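Side-chain contacts in Low density lipoprotein receptor adapter protein 1 (Rattus norvegicus, PDB 3SO6), which couples the LDL receptor to the clathrin endocytic machinery through a phosphotyrosine-binding domain that recognises the NPXY motif of the receptor tail: residues F6-L11 / R109-A114; K42-T47 / Q64-V69; S75-D80 / L117-A122; A88-S93 / L99-F104. All blocks are in the same frame, centred on the assembly; numbering follows the deposited sequence. Where two conformers were deposited one is given.

In the fold
All four contacts lie within the phosphotyrosine-binding domain and on its antiparallel sheet. Contact 4 is the hairpin of strands 86-92 and 99-105, its centre about 6 Å from that of the chain. Contacts 1 and 3 set different turns of helix 109-131 against strands 4-16 and 74-79, with centres about 12 Å apart. Contact 2 bridges strands 44-51 and 65-70; its centre is about 18 Å from that of contact 3, across the centre of the chain. Along the chain contacts 2 and 4 nest inside contact 1, while contacts 1 and 3 interleave. The first strand and last helix are thus brought together, and strand 74-79 and helix 109-131 frame the receptor-tail site.

Contact 1: residues F6-L11 / R109-A114; sequences FSLKYL and RKVAQA
Leu8 swings CG to the backbone-N side of its CB, opposite the carbonyl carbon (chi1 -54°), and the second torsion (-175°) puts CD1 anti to CA and leaves the other branch, CD2, turned to Val111. Val111 has CG1 anti to its own N (chi1 178°), which turns this methyl to the strand. The two meet methyl to methyl, Leu8 CD2 lying 4.3 Å from Val111 CG1. It is a loose van der Waals touch. Phe6 makes the second touch one helical turn further on. Its CZ comes within 4.2 Å of Ala114 O, an oblique approach of ring to carbonyl. Ala114 O accepts a hydrogen bond from Thr118 OG1; its approach to the ring is plain van der Waals contact. The ring of Phe6 packs on Val115 and Thr118 of the same helix. The backbones stay apart, with 8.8 Å between Phe6 CA and Val111 CA. Strand 4-16 is bonded through its backbone to strand 44-51 at Phe6 and Leu8, and to strand 99-105 at Lys9 and Leu11. Alternate strand side chains, Phe6 and Leu8, face the helix. A C-terminal helix packed against the sheet in this way is typical of the PH-like fold of phosphotyrosine-binding domains.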
loop_
_atom_site.group_PDB
_atom_site.type_symbol
_atom_site.label_atom_id
_atom_site.label_comp_id
_atom_site.label_asym_id
_atom_site.label_seq_id
_atom_site.Cartn_x
_atom_site.Cartn_y
_atom_site.Cartn_z
ATOM N N PHE A 6 11.448 -0.488 2.286
ATOM C CA PHE A 6 11.379 0.960 2.354
ATOM C C PHE A 6 11.096 1.377 3.767
ATOM O O PHE A 6 10.246 0.787 4.444
ATOM C CB PHE A 6 10.220 1.430 1.464
ATOM C CG PHE A 6 10.410 1.077 0.021
ATOM C CD1 PHE A 6 11.247 1.811 -0.821
ATOM C CD2 PHE A 6 9.775 -0.069 -0.478
ATOM C CE1 PHE A 6 11.419 1.417 -2.170
ATOM C CE2 PHE A 6 9.906 -0.451 -1.751
ATOM C CZ PHE A 6 10.748 0.243 -2.598
ATOM N N SER A 7 11.776 2.432 4.203
ATOM C CA SER A 7 11.618 2.902 5.590
ATOM C C SER A 7 10.854 4.227 5.507
ATOM O O SER A 7 11.449 5.230 5.139
ATOM C CB SER A 7 13.022 3.174 6.229
ATOM O OG SER A 7 13.866 2.054 6.146
ATOM N N LEU A 8 9.560 4.212 5.815
ATOM C CA LEU A 8 8.647 5.314 5.568
ATOM C C LEU A 8 8.004 5.769 6.923
ATOM O O LEU A 8 8.351 5.276 8.009
ATOM C CB LEU A 8 7.526 4.827 4.614
ATOM C CG LEU A 8 8.012 4.184 3.287
ATOM C CD1 LEU A 8 6.787 3.911 2.471
ATOM C CD2 LEU A 8 8.931 5.048 2.520
ATOM N N LYS A 9 7.155 6.782 6.844
ATOM C CA LYS A 9 6.385 7.229 7.995
ATOM C C LYS A 9 4.922 6.950 7.701
ATOM O O LYS A 9 4.468 7.171 6.581
ATOM C CB LYS A 9 6.605 8.705 8.234
ATOM C CG LYS A 9 7.981 8.975 8.776
ATOM C CD LYS A 9 8.218 10.472 8.898
ATOM C CE LYS A 9 9.700 10.889 9.098
ATOM N NZ LYS A 9 9.821 12.318 9.489
ATOM N N TYR A 10 4.167 6.387 8.671
ATOM C CA TYR A 10 2.763 6.026 8.471
ATOM C C TYR A 10 1.873 7.222 8.747
ATOM O O TYR A 10 1.878 7.778 9.830
ATOM C CB TYR A 10 2.404 4.918 9.449
ATOM C CG TYR A 10 0.963 4.434 9.243
ATOM C CD1 TYR A 10 0.433 4.115 7.932
ATOM C CD2 TYR A 10 0.107 4.274 10.334
ATOM C CE1 TYR A 10 -0.831 3.605 7.781
ATOM C CE2 TYR A 10 -1.199 3.766 10.144
ATOM C CZ TYR A 10 -1.675 3.414 8.900
ATOM O OH TYR A 10 -2.923 2.883 8.716
ATOM N N LEU A 11 1.142 7.663 7.721
ATOM C CA LEU A 11 0.204 8.773 7.930
ATOM C C LEU A 11 -1.112 8.344 8.569
ATOM O O LEU A 11 -1.665 9.098 9.398
ATOM C CB LEU A 11 -0.062 9.430 6.568
ATOM C CG LEU A 11 1.113 10.281 5.962
ATOM C CD1 LEU A 11 0.968 10.472 4.430
ATOM C CD2 LEU A 11 1.155 11.682 6.620
ATOM N N ARG A 109 9.274 12.847 -3.648
ATOM C CA ARG A 109 8.400 12.359 -4.662
ATOM C C ARG A 109 9.027 11.123 -5.323
ATOM O O ARG A 109 8.327 10.166 -5.650
ATOM C CB ARG A 109 8.157 13.470 -5.659
ATOM C CG ARG A 109 7.479 13.045 -6.915
ATOM C CD ARG A 109 7.513 14.229 -7.831
ATOM N NE ARG A 109 6.525 14.101 -8.878
ATOM C CZ ARG A 109 6.690 14.627 -10.081
ATOM N NH1 ARG A 109 7.805 15.288 -10.313
ATOM N N LYS A 110 10.347 11.123 -5.571
ATOM C CA LYS A 110 10.989 10.013 -6.211
ATOM C C LYS A 110 10.859 8.716 -5.426
ATOM O O LYS A 110 10.797 7.609 -6.019
ATOM C CB LYS A 110 12.433 10.341 -6.680
ATOM C CG LYS A 110 13.470 10.352 -5.530
ATOM C CD LYS A 110 14.998 10.265 -5.962
ATOM C CE LYS A 110 15.971 10.746 -4.862
ATOM N NZ LYS A 110 15.380 10.728 -3.435
ATOM N N VAL A 111 10.883 8.798 -4.093
ATOM C CA VAL A 111 10.693 7.621 -3.310
ATOM C C VAL A 111 9.236 7.138 -3.410
ATOM O O VAL A 111 9.046 5.947 -3.550
ATOM C CB VAL A 111 11.076 7.909 -1.882
ATOM C CG1 VAL A 111 10.850 6.701 -0.986
ATOM C CG2 VAL A 111 12.602 8.379 -1.741
ATOM N N ALA A 112 8.237 8.024 -3.364
ATOM C CA ALA A 112 6.865 7.600 -3.498
ATOM C C ALA A 112 6.652 6.883 -4.835
ATOM O O ALA A 112 6.002 5.818 -4.934
ATOM C CB ALA A 112 5.925 8.813 -3.331
ATOM N N GLN A 113 7.301 7.375 -5.879
ATOM C CA GLN A 113 7.225 6.738 -7.188
ATOM C C GLN A 113 7.894 5.356 -7.151
ATOM O O GLN A 113 7.378 4.382 -7.737
ATOM C CB GLN A 113 7.877 7.611 -8.269
ATOM C CG GLN A 113 7.121 8.891 -8.502
ATOM C CD GLN A 113 7.767 9.800 -9.499
ATOM O OE1 GLN A 113 8.931 9.676 -9.823
ATOM N NE2 GLN A 113 7.013 10.776 -9.961
ATOM N N ALA A 114 9.065 5.270 -6.521
ATOM C CA ALA A 114 9.766 3.968 -6.457
ATOM C C ALA A 114 8.952 2.938 -5.732
ATOM O O ALA A 114 8.924 1.749 -6.098
ATOM C CB ALA A 114 11.168 4.147 -5.761
#

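Contact 2: residues K42-T47 / Q64-V69; sequences KLQKVT and QLIENV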
loop_
_atom_site.group_PDB
_atom_site.type_symbol
_atom_site.label_atom_id
_atom_site.label_comp_id
_atom_site.label_asym_id
_atom_site.label_seq_id
_atom_site.Cartn_x
_atom_site.Cartn_y
_atom_site.Cartn_z
ATOM N N LYS A 42 4.264 13.402 16.032
ATOM C CA LYS A 42 5.199 12.839 15.054
ATOM C C LYS A 42 4.668 11.498 14.541
ATOM O O LYS A 42 3.994 10.759 15.282
ATOM C CB LYS A 42 6.584 12.643 15.697
ATOM C CG LYS A 42 7.246 13.970 16.082
ATOM C CD LYS A 42 7.249 14.949 14.879
ATOM C CE LYS A 42 7.169 16.405 15.293
ATOM N NZ LYS A 42 8.500 16.957 15.626
ATOM N N LEU A 43 4.879 11.224 13.278
ATOM C CA LEU A 43 4.403 9.997 12.670
ATOM C C LEU A 43 5.173 8.751 13.112
ATOM O O LEU A 43 6.372 8.813 13.297
ATOM C CB LEU A 43 4.476 10.135 11.130
ATOM C CG LEU A 43 3.722 11.386 10.591
ATOM C CD1 LEU A 43 3.976 11.450 9.055
ATOM C CD2 LEU A 43 2.255 11.274 10.959
ATOM N N GLN A 44 4.477 7.606 13.154
ATOM C CA GLN A 44 5.123 6.292 13.443
ATOM C C GLN A 44 6.011 5.905 12.270
ATOM O O GLN A 44 5.558 5.906 11.132
ATOM C CB GLN A 44 4.027 5.257 13.714
ATOM C CG GLN A 44 4.561 3.821 14.019
ATOM C CD GLN A 44 3.480 2.808 14.012
ATOM O OE1 GLN A 44 2.386 3.080 13.534
ATOM N NE2 GLN A 44 3.777 1.592 14.477
ATOM N N LYS A 45 7.261 5.510 12.553
ATOM C CA LYS A 45 8.169 5.031 11.536
ATOM C C LYS A 45 7.800 3.572 11.215
ATOM O O LYS A 45 7.699 2.725 12.130
ATOM C CB LYS A 45 9.648 5.124 12.007
ATOM C CG LYS A 45 10.003 6.601 12.224
ATOM C CD LYS A 45 11.509 6.829 12.489
ATOM C CE LYS A 45 11.905 8.331 12.579
ATOM N NZ LYS A 45 11.093 9.062 13.639
ATOM N N VAL A 46 7.504 3.317 9.956
ATOM C CA VAL A 46 7.151 1.991 9.556
ATOM C C VAL A 46 8.012 1.533 8.401
ATOM O O VAL A 46 8.287 2.333 7.494
ATOM C CB VAL A 46 5.614 1.924 9.228
ATOM C CG1 VAL A 46 5.154 0.628 8.533
ATOM C CG2 VAL A 46 4.767 2.260 10.473
ATOM N N THR A 47 8.359 0.248 8.395
ATOM C CA THR A 47 9.091 -0.386 7.307
ATOM C C THR A 47 8.167 -1.231 6.494
ATOM O O THR A 47 7.327 -1.928 7.017
ATOM C CB THR A 47 10.236 -1.244 7.916
ATOM O OG1 THR A 47 11.068 -0.312 8.622
ATOM C CG2 THR A 47 11.002 -1.967 6.877
ATOM N N GLN A 64 8.629 -5.063 15.306
ATOM C CA GLN A 64 7.410 -5.921 15.536
ATOM C C GLN A 64 6.485 -5.847 14.303
ATOM O O GLN A 64 6.259 -4.743 13.691
ATOM C CB GLN A 64 6.577 -5.492 16.792
ATOM C CG GLN A 64 7.081 -5.939 18.207
ATOM C CD GLN A 64 7.015 -7.429 18.550
ATOM O OE1 GLN A 64 7.884 -7.921 19.264
ATOM N NE2 GLN A 64 5.987 -8.139 18.081
ATOM N N LEU A 65 5.830 -6.936 13.968
ATOM C CA LEU A 65 4.844 -6.934 12.906
ATOM C C LEU A 65 3.660 -6.048 13.231
ATOM O O LEU A 65 3.151 -6.112 14.320
ATOM C CB LEU A 65 4.349 -8.349 12.628
ATOM C CG LEU A 65 3.387 -8.538 11.448
ATOM C CD1 LEU A 65 4.142 -8.266 10.132
ATOM C CD2 LEU A 65 2.802 -10.006 11.512
ATOM N N ILE A 66 3.296 -5.204 12.273
ATOM C CA ILE A 66 2.021 -4.516 12.292
ATOM C C ILE A 66 0.972 -5.326 11.547
ATOM O O ILE A 66 -0.107 -5.622 12.101
ATOM C CB ILE A 66 2.149 -3.013 11.763
ATOM C CG1 ILE A 66 3.191 -2.278 12.606
ATOM C CG2 ILE A 66 0.774 -2.266 11.648
ATOM C CD1 ILE A 66 3.654 -0.955 11.893
ATOM N N GLU A 67 1.299 -5.668 10.282
ATOM C CA GLU A 67 0.371 -6.448 9.513
ATOM C C GLU A 67 1.094 -7.038 8.332
ATOM O O GLU A 67 1.902 -6.372 7.731
ATOM C CB GLU A 67 -0.769 -5.533 8.978
ATOM C CG GLU A 67 -1.900 -6.361 8.453
ATOM C CD GLU A 67 -3.084 -5.594 7.893
ATOM O OE1 GLU A 67 -3.086 -4.339 7.851
ATOM O OE2 GLU A 67 -4.031 -6.291 7.439
ATOM N N ASN A 68 0.851 -8.305 8.058
ATOM C CA ASN A 68 1.246 -8.882 6.754
ATOM C C ASN A 68 0.027 -8.815 5.839
ATOM O O ASN A 68 -1.021 -9.474 6.108
ATOM C CB ASN A 68 1.715 -10.383 6.969
ATOM C CG ASN A 68 2.225 -11.005 5.685
ATOM O OD1 ASN A 68 2.182 -10.421 4.581
ATOM N ND2 ASN A 68 2.822 -12.114 5.827
ATOM N N VAL A 69 0.106 -7.983 4.795
ATOM C CA VAL A 69 -1.011 -7.748 3.916
ATOM C C VAL A 69 -0.880 -8.661 2.705
ATOM O O VAL A 69 -0.044 -8.388 1.802
ATOM C CB VAL A 69 -1.060 -6.271 3.479
ATOM C CG1 VAL A 69 -2.351 -6.000 2.730
ATOM C CG2 VAL A 69 -0.978 -5.347 4.747
#
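Val46 and Ile66 sit on strands that are not neighbours, and their CA atoms are 8.7 Å apart. Strand 54-59 runs between the two, antiparallel to both. The backbone at Ile66 is irregular. Its psi of -54° departs from the extended form, and Ile66 and Glu67 both face Leu57, which makes a classic beta bulge. Contact across the intervening strand is left to side chains. The Ile66 side chain supplies one atom, CD1, at the end of its longer branch. CG1 leaves CB opposite the carbonyl carbon (chi1 -57°) and the branch then runs on nearly straight, so that the methyl reaches the other segment. There CD1 meets both branches of Val46: CG2 at 3.7 Å and CG1 at 4.0 Å. The two side chains cross obliquely, and the methyl of Ile66 rests against the fork of the valine. Gln44 arrives from the opposite direction to Ile66. Its extended chain sets NE2 3.6 Å from Ile66 CD1. That is a van der Waals touch on a methyl; the amide nitrogen has its hydrogen bond with Asp59 OD1, which helps set where the amide end lies. Ile66 is thus met by an apolar fork and a polar amide, and it remains largely exposed. Val46 is buried. Its side chain also touches Leu57 of the strand between, Tyr10 of strand 4-16 and Phe104 of strand 99-105, while the backbone of segment 42-47 pairs with strand 4-16 through Leu8 and Tyr10.

Contact 3: residues S75-D80 / L117-A122; sequences SYCTAD and LTVAQA
Val119 and the backbone of Ala120 are the parts of the helix that meet Cys77. The segment begins in mid-helix at Leu117, whose side chain points away from strand 74-79 and packs on an aromatic side chain of the bound receptor-tail peptide, a separate chain. Leu117 O accepts the helical hydrogen bond of Gln121 N at 3.1 Å. Thr118 follows on another side of the helix, where it touches Met1. Val119 then points to the strand. With CG1 anti to the backbone N (chi1 177°), this methyl lies 3.6 Å from Cys77 SG, while Val119 CB is 3.8 Å from the same sulfur. On the strand, Cys77 SG stands between its own N and carbonyl carbon (chi1 69°) and projects to the helix. Cys77 CB adds a looser touch on Val119 CG1 at 4.1 Å. Phe87 packs on both residues, and Thr116 and Phe123 of the helix close round the cysteine. This is the groove of a phosphotyrosine-binding domain, where the ligand lies between an edge strand and the C-terminal helix. The peptide pairs antiparallel with Tyr76 to Ala79 and so extends the sheet by one strand. Ala120 comes next. Its N is 4.5 Å from Cys77 SG, at the margin of the contact, and its side chain packs on an aromatic side chain of the peptide. At Ala122 the path has turned from Cys77, and its methyl rests on Met1.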
loop_
_atom_site.group_PDB
_atom_site.type_symbol
_atom_site.label_atom_id
_atom_site.label_comp_id
_atom_site.label_asym_id
_atom_site.label_seq_id
_atom_site.Cartn_x
_atom_site.Cartn_y
_atom_site.Cartn_z
ATOM N N SER A 75 -5.963 -3.988 -3.700
ATOM C CA SER A 75 -6.594 -3.729 -4.984
ATOM C C SER A 75 -5.881 -2.741 -5.811
ATOM O O SER A 75 -6.011 -2.771 -7.044
ATOM C CB SER A 75 -8.039 -3.251 -4.768
ATOM O OG SER A 75 -8.032 -2.223 -3.815
ATOM N N TYR A 76 -5.123 -1.821 -5.197
ATOM C CA TYR A 76 -4.706 -0.590 -5.924
ATOM C C TYR A 76 -3.536 0.028 -5.169
ATOM O O TYR A 76 -3.509 -0.040 -3.926
ATOM C CB TYR A 76 -5.928 0.367 -5.925
ATOM C CG TYR A 76 -5.830 1.554 -6.895
ATOM C CD1 TYR A 76 -5.988 1.406 -8.262
ATOM C CD2 TYR A 76 -5.605 2.870 -6.402
ATOM C CE1 TYR A 76 -5.931 2.500 -9.104
ATOM C CE2 TYR A 76 -5.505 3.945 -7.259
ATOM C CZ TYR A 76 -5.666 3.765 -8.598
ATOM O OH TYR A 76 -5.547 4.852 -9.432
ATOM N N CYS A 77 -2.638 0.708 -5.877
ATOM C CA CYS A 77 -1.678 1.516 -5.218
ATOM C C CYS A 77 -1.401 2.784 -6.013
ATOM O O CYS A 77 -1.690 2.837 -7.202
ATOM C CB CYS A 77 -0.380 0.781 -4.897
ATOM S SG CYS A 77 0.608 0.341 -6.331
ATOM N N THR A 78 -0.822 3.763 -5.324
ATOM C CA THR A 78 -0.653 5.101 -5.908
ATOM C C THR A 78 0.542 5.865 -5.345
ATOM O O THR A 78 0.773 5.799 -4.145
ATOM C CB THR A 78 -1.963 5.928 -5.698
ATOM O OG1 THR A 78 -1.831 7.222 -6.256
ATOM C CG2 THR A 78 -2.318 6.129 -4.190
ATOM N N ALA A 79 1.224 6.606 -6.217
ATOM C CA ALA A 79 2.017 7.712 -5.807
ATOM C C ALA A 79 1.081 8.922 -6.052
ATOM O O ALA A 79 0.751 9.224 -7.222
ATOM C CB ALA A 79 3.274 7.794 -6.624
ATOM N N ASP A 80 0.607 9.559 -4.993
ATOM C CA ASP A 80 -0.493 10.582 -5.144
ATOM C C ASP A 80 -0.063 11.790 -5.980
ATOM O O ASP A 80 1.099 12.205 -5.943
ATOM C CB ASP A 80 -0.926 11.008 -3.714
ATOM C CG ASP A 80 -2.214 11.767 -3.715
ATOM O OD1 ASP A 80 -3.233 11.192 -4.097
ATOM O OD2 ASP A 80 -2.217 12.956 -3.316
ATOM N N LEU A 117 6.058 1.769 -8.013
ATOM C CA LEU A 117 6.540 0.931 -9.108
ATOM C C LEU A 117 6.931 -0.465 -8.580
ATOM O O LEU A 117 6.810 -1.455 -9.305
ATOM C CB LEU A 117 7.720 1.598 -9.775
ATOM C CG LEU A 117 7.274 2.814 -10.629
ATOM C CD1 LEU A 117 8.506 3.595 -11.006
ATOM C CD2 LEU A 117 6.482 2.467 -11.820
ATOM N N THR A 118 7.456 -0.526 -7.365
ATOM C CA THR A 118 7.849 -1.814 -6.766
ATOM C C THR A 118 6.571 -2.622 -6.474
ATOM O O THR A 118 6.540 -3.837 -6.721
ATOM C CB THR A 118 8.646 -1.583 -5.509
ATOM O OG1 THR A 118 9.787 -0.818 -5.859
ATOM C CG2 THR A 118 9.087 -2.872 -4.905
ATOM N N VAL A 119 5.557 -1.992 -5.906
ATOM C CA VAL A 119 4.271 -2.668 -5.672
ATOM C C VAL A 119 3.654 -3.143 -6.969
ATOM O O VAL A 119 3.150 -4.250 -7.040
ATOM C CB VAL A 119 3.354 -1.829 -4.798
ATOM C CG1 VAL A 119 2.011 -2.498 -4.619
ATOM C CG2 VAL A 119 4.003 -1.519 -3.430
ATOM N N ALA A 120 3.756 -2.350 -8.038
ATOM C CA ALA A 120 3.255 -2.792 -9.351
ATOM C C ALA A 120 3.954 -4.055 -9.794
ATOM O O ALA A 120 3.305 -4.938 -10.390
ATOM C CB ALA A 120 3.521 -1.695 -10.397
ATOM N N GLN A 121 5.275 -4.126 -9.593
ATOM C CA GLN A 121 5.969 -5.353 -9.914
ATOM C C GLN A 121 5.455 -6.530 -9.109
ATOM O O GLN A 121 5.281 -7.636 -9.659
ATOM C CB GLN A 121 7.479 -5.213 -9.771
ATOM C CG GLN A 121 8.240 -6.479 -10.237
ATOM C CD GLN A 121 9.748 -6.538 -9.784
ATOM O OE1 GLN A 121 10.291 -5.588 -9.218
ATOM N NE2 GLN A 121 10.418 -7.703 -10.049
ATOM N N ALA A 122 5.205 -6.323 -7.828
ATOM C CA ALA A 122 4.664 -7.403 -7.020
ATOM C C ALA A 122 3.290 -7.866 -7.522
ATOM O O ALA A 122 3.042 -9.086 -7.572
ATOM C CB ALA A 122 4.529 -6.942 -5.609
#

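Contact 4: residues A88-S93 / L99-F104; sequences AYIAQS and LECHAF
The ring of Tyr89 lies against the shallow hollow formed by His102 and Phe104. Tyr89 CG stands between the backbone N and the carbonyl carbon (chi1 69°), which lays the ring over the partner strand. His102 CB sits over one face of the ring, 4.1 Å from its centroid, a CH-pi contact. Tyr89 OH lies over the face of the imidazole, 3.6 Å from His102 CG. The two ring planes are 19° apart but the rings barely overlap. Farther along the same side, Tyr89 CE2 meets the edge of the Phe104 ring, 3.6 Å from Phe104 CE1. Glu100 OE1 holds one side of the imidazole, accepting a bond from His102 NE2 at 2.8 Å in the imidazole plane, and Tyr10 OH bonds its ND1. An alanine in place of Tyr89 would probably leave a gap beside His102 CB and the Phe104 edge, and take the hydroxyl from the imidazole face. On the opposite face the bumps are smaller. The methyl of Ala88 nestles by Ala103 CB and Cys101 SG, the latter at 3.9 Å, and Leu99 CD2 folds against Gln92 CB at 3.7 Å. Tyr89 pairs with His102 and Ala91 with Glu100, each through two backbone bonds. This antiparallel hairpin presents Ala88, Cys101 and Ala103 to helix 22-38, and Tyr89 and Phe104 to Leu57 of strand 54-59, as in the beta sandwich of a PH-like fold.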
loop_
_atom_site.group_PDB
_atom_site.type_symbol
_atom_site.label_atom_id
_atom_site.label_comp_id
_atom_site.label_asym_id
_atom_site.label_seq_id
_atom_site.Cartn_x
_atom_site.Cartn_y
_atom_site.Cartn_z
ATOM N N ALA A 88 0.324 5.292 -1.293
ATOM C CA ALA A 88 -0.794 4.688 -0.574
ATOM C C ALA A 88 -1.216 3.415 -1.288
ATOM O O ALA A 88 -1.053 3.241 -2.532
ATOM C CB ALA A 88 -1.985 5.678 -0.410
ATOM N N TYR A 89 -1.831 2.535 -0.528
ATOM C CA TYR A 89 -2.528 1.369 -1.133
ATOM C C TYR A 89 -3.916 1.237 -0.639
ATOM O O TYR A 89 -4.241 1.803 0.446
ATOM C CB TYR A 89 -1.705 0.074 -0.967
ATOM C CG TYR A 89 -1.594 -0.436 0.449
ATOM C CD1 TYR A 89 -2.647 -1.179 1.002
ATOM C CD2 TYR A 89 -0.516 -0.101 1.273
ATOM C CE1 TYR A 89 -2.619 -1.615 2.293
ATOM C CE2 TYR A 89 -0.446 -0.585 2.640
ATOM C CZ TYR A 89 -1.528 -1.337 3.102
ATOM O OH TYR A 89 -1.497 -1.770 4.414
ATOM N N ILE A 90 -4.768 0.541 -1.380
ATOM C CA ILE A 90 -6.120 0.204 -0.887
ATOM C C ILE A 90 -6.080 -1.341 -0.683
ATOM O O ILE A 90 -5.647 -2.075 -1.618
ATOM C CB ILE A 90 -7.211 0.620 -1.858
ATOM C CG1 ILE A 90 -7.182 2.160 -2.031
ATOM C CG2 ILE A 90 -8.567 0.197 -1.363
ATOM C CD1 ILE A 90 -8.119 2.720 -3.110
ATOM N N ALA A 91 -6.619 -1.831 0.447
ATOM C CA ALA A 91 -6.740 -3.250 0.616
ATOM C C ALA A 91 -7.984 -3.558 1.385
ATOM O O ALA A 91 -8.356 -2.815 2.305
ATOM C CB ALA A 91 -5.540 -3.782 1.394
ATOM N N GLN A 92 -8.598 -4.680 1.030
ATOM C CA GLN A 92 -9.758 -5.135 1.753
ATOM C C GLN A 92 -9.233 -5.702 3.092
ATOM O O GLN A 92 -8.176 -6.349 3.168
ATOM C CB GLN A 92 -10.437 -6.302 0.982
ATOM C CG GLN A 92 -11.731 -6.806 1.627
ATOM C CD GLN A 92 -12.646 -7.447 0.593
ATOM O OE1 GLN A 92 -12.228 -8.331 -0.165
ATOM N NE2 GLN A 92 -13.960 -7.069 0.629
ATOM N N SER A 93 -10.029 -5.522 4.151
ATOM C CA SER A 93 -9.644 -5.955 5.516
ATOM C C SER A 93 -9.594 -7.494 5.529
ATOM O O SER A 93 -10.269 -8.140 4.738
ATOM C CB SER A 93 -10.676 -5.459 6.549
ATOM O OG SER A 93 -10.658 -6.279 7.718
ATOM N N LEU A 99 -12.985 -1.799 2.996
ATOM C CA LEU A 99 -11.850 -1.432 2.131
ATOM C C LEU A 99 -11.144 -0.278 2.795
ATOM O O LEU A 99 -11.788 0.724 3.142
ATOM C CB LEU A 99 -12.312 -1.016 0.774
ATOM C CG LEU A 99 -13.236 -2.025 0.050
ATOM C CD1 LEU A 99 -13.725 -1.467 -1.302
ATOM C CD2 LEU A 99 -12.644 -3.476 -0.017
ATOM N N GLU A 100 -9.829 -0.421 2.987
ATOM C CA GLU A 100 -9.071 0.583 3.710
ATOM C C GLU A 100 -7.952 1.172 2.816
ATOM O O GLU A 100 -7.191 0.399 2.191
ATOM C CB GLU A 100 -8.332 -0.014 4.928
ATOM C CG GLU A 100 -9.315 -0.830 5.884
ATOM C CD GLU A 100 -8.547 -1.586 6.968
ATOM O OE1 GLU A 100 -7.332 -1.943 6.775
ATOM O OE2 GLU A 100 -9.160 -1.935 7.993
ATOM N N CYS A 101 -7.775 2.503 2.840
ATOM C CA CYS A 101 -6.645 3.123 2.202
ATOM C C CYS A 101 -5.645 3.452 3.302
ATOM O O CYS A 101 -6.000 4.163 4.271
ATOM C CB CYS A 101 -7.103 4.398 1.442
ATOM S SG CYS A 101 -5.738 5.223 0.636
ATOM N N HIS A 102 -4.420 2.957 3.107
ATOM C CA HIS A 102 -3.333 3.219 4.029
ATOM C C HIS A 102 -2.240 4.064 3.344
ATOM O O HIS A 102 -1.818 3.741 2.220
ATOM C CB HIS A 102 -2.664 1.924 4.519
ATOM C CG HIS A 102 -3.572 1.064 5.350
ATOM N ND1 HIS A 102 -3.526 1.030 6.726
ATOM C CD2 HIS A 102 -4.584 0.230 4.985
ATOM C CE1 HIS A 102 -4.424 0.168 7.175
ATOM N NE2 HIS A 102 -5.115 -0.304 6.148
ATOM N N ALA A 103 -1.863 5.209 3.963
ATOM C CA ALA A 103 -0.976 6.161 3.341
ATOM C C ALA A 103 0.316 6.346 4.118
ATOM O O ALA A 103 0.305 6.318 5.360
ATOM C CB ALA A 103 -1.678 7.498 3.129
ATOM N N PHE A 104 1.414 6.518 3.357
ATOM C CA PHE A 104 2.729 6.616 3.920
ATOM C C PHE A 104 3.434 7.818 3.332
ATOM O O PHE A 104 3.383 8.088 2.112
ATOM C CB PHE A 104 3.548 5.343 3.564
ATOM C CG PHE A 104 2.865 4.085 4.037
ATOM C CD1 PHE A 104 1.815 3.523 3.315
ATOM C CD2 PHE A 104 3.250 3.492 5.297
ATOM C CE1 PHE A 104 1.158 2.375 3.835
ATOM C CE2 PHE A 104 2.583 2.359 5.776
ATOM C CZ PHE A 104 1.526 1.844 5.039
HETATM O O HOH W 1 -6.718 -3.545 4.653
HETATM O O HOH W 2 -9.229 -4.504 9.245
#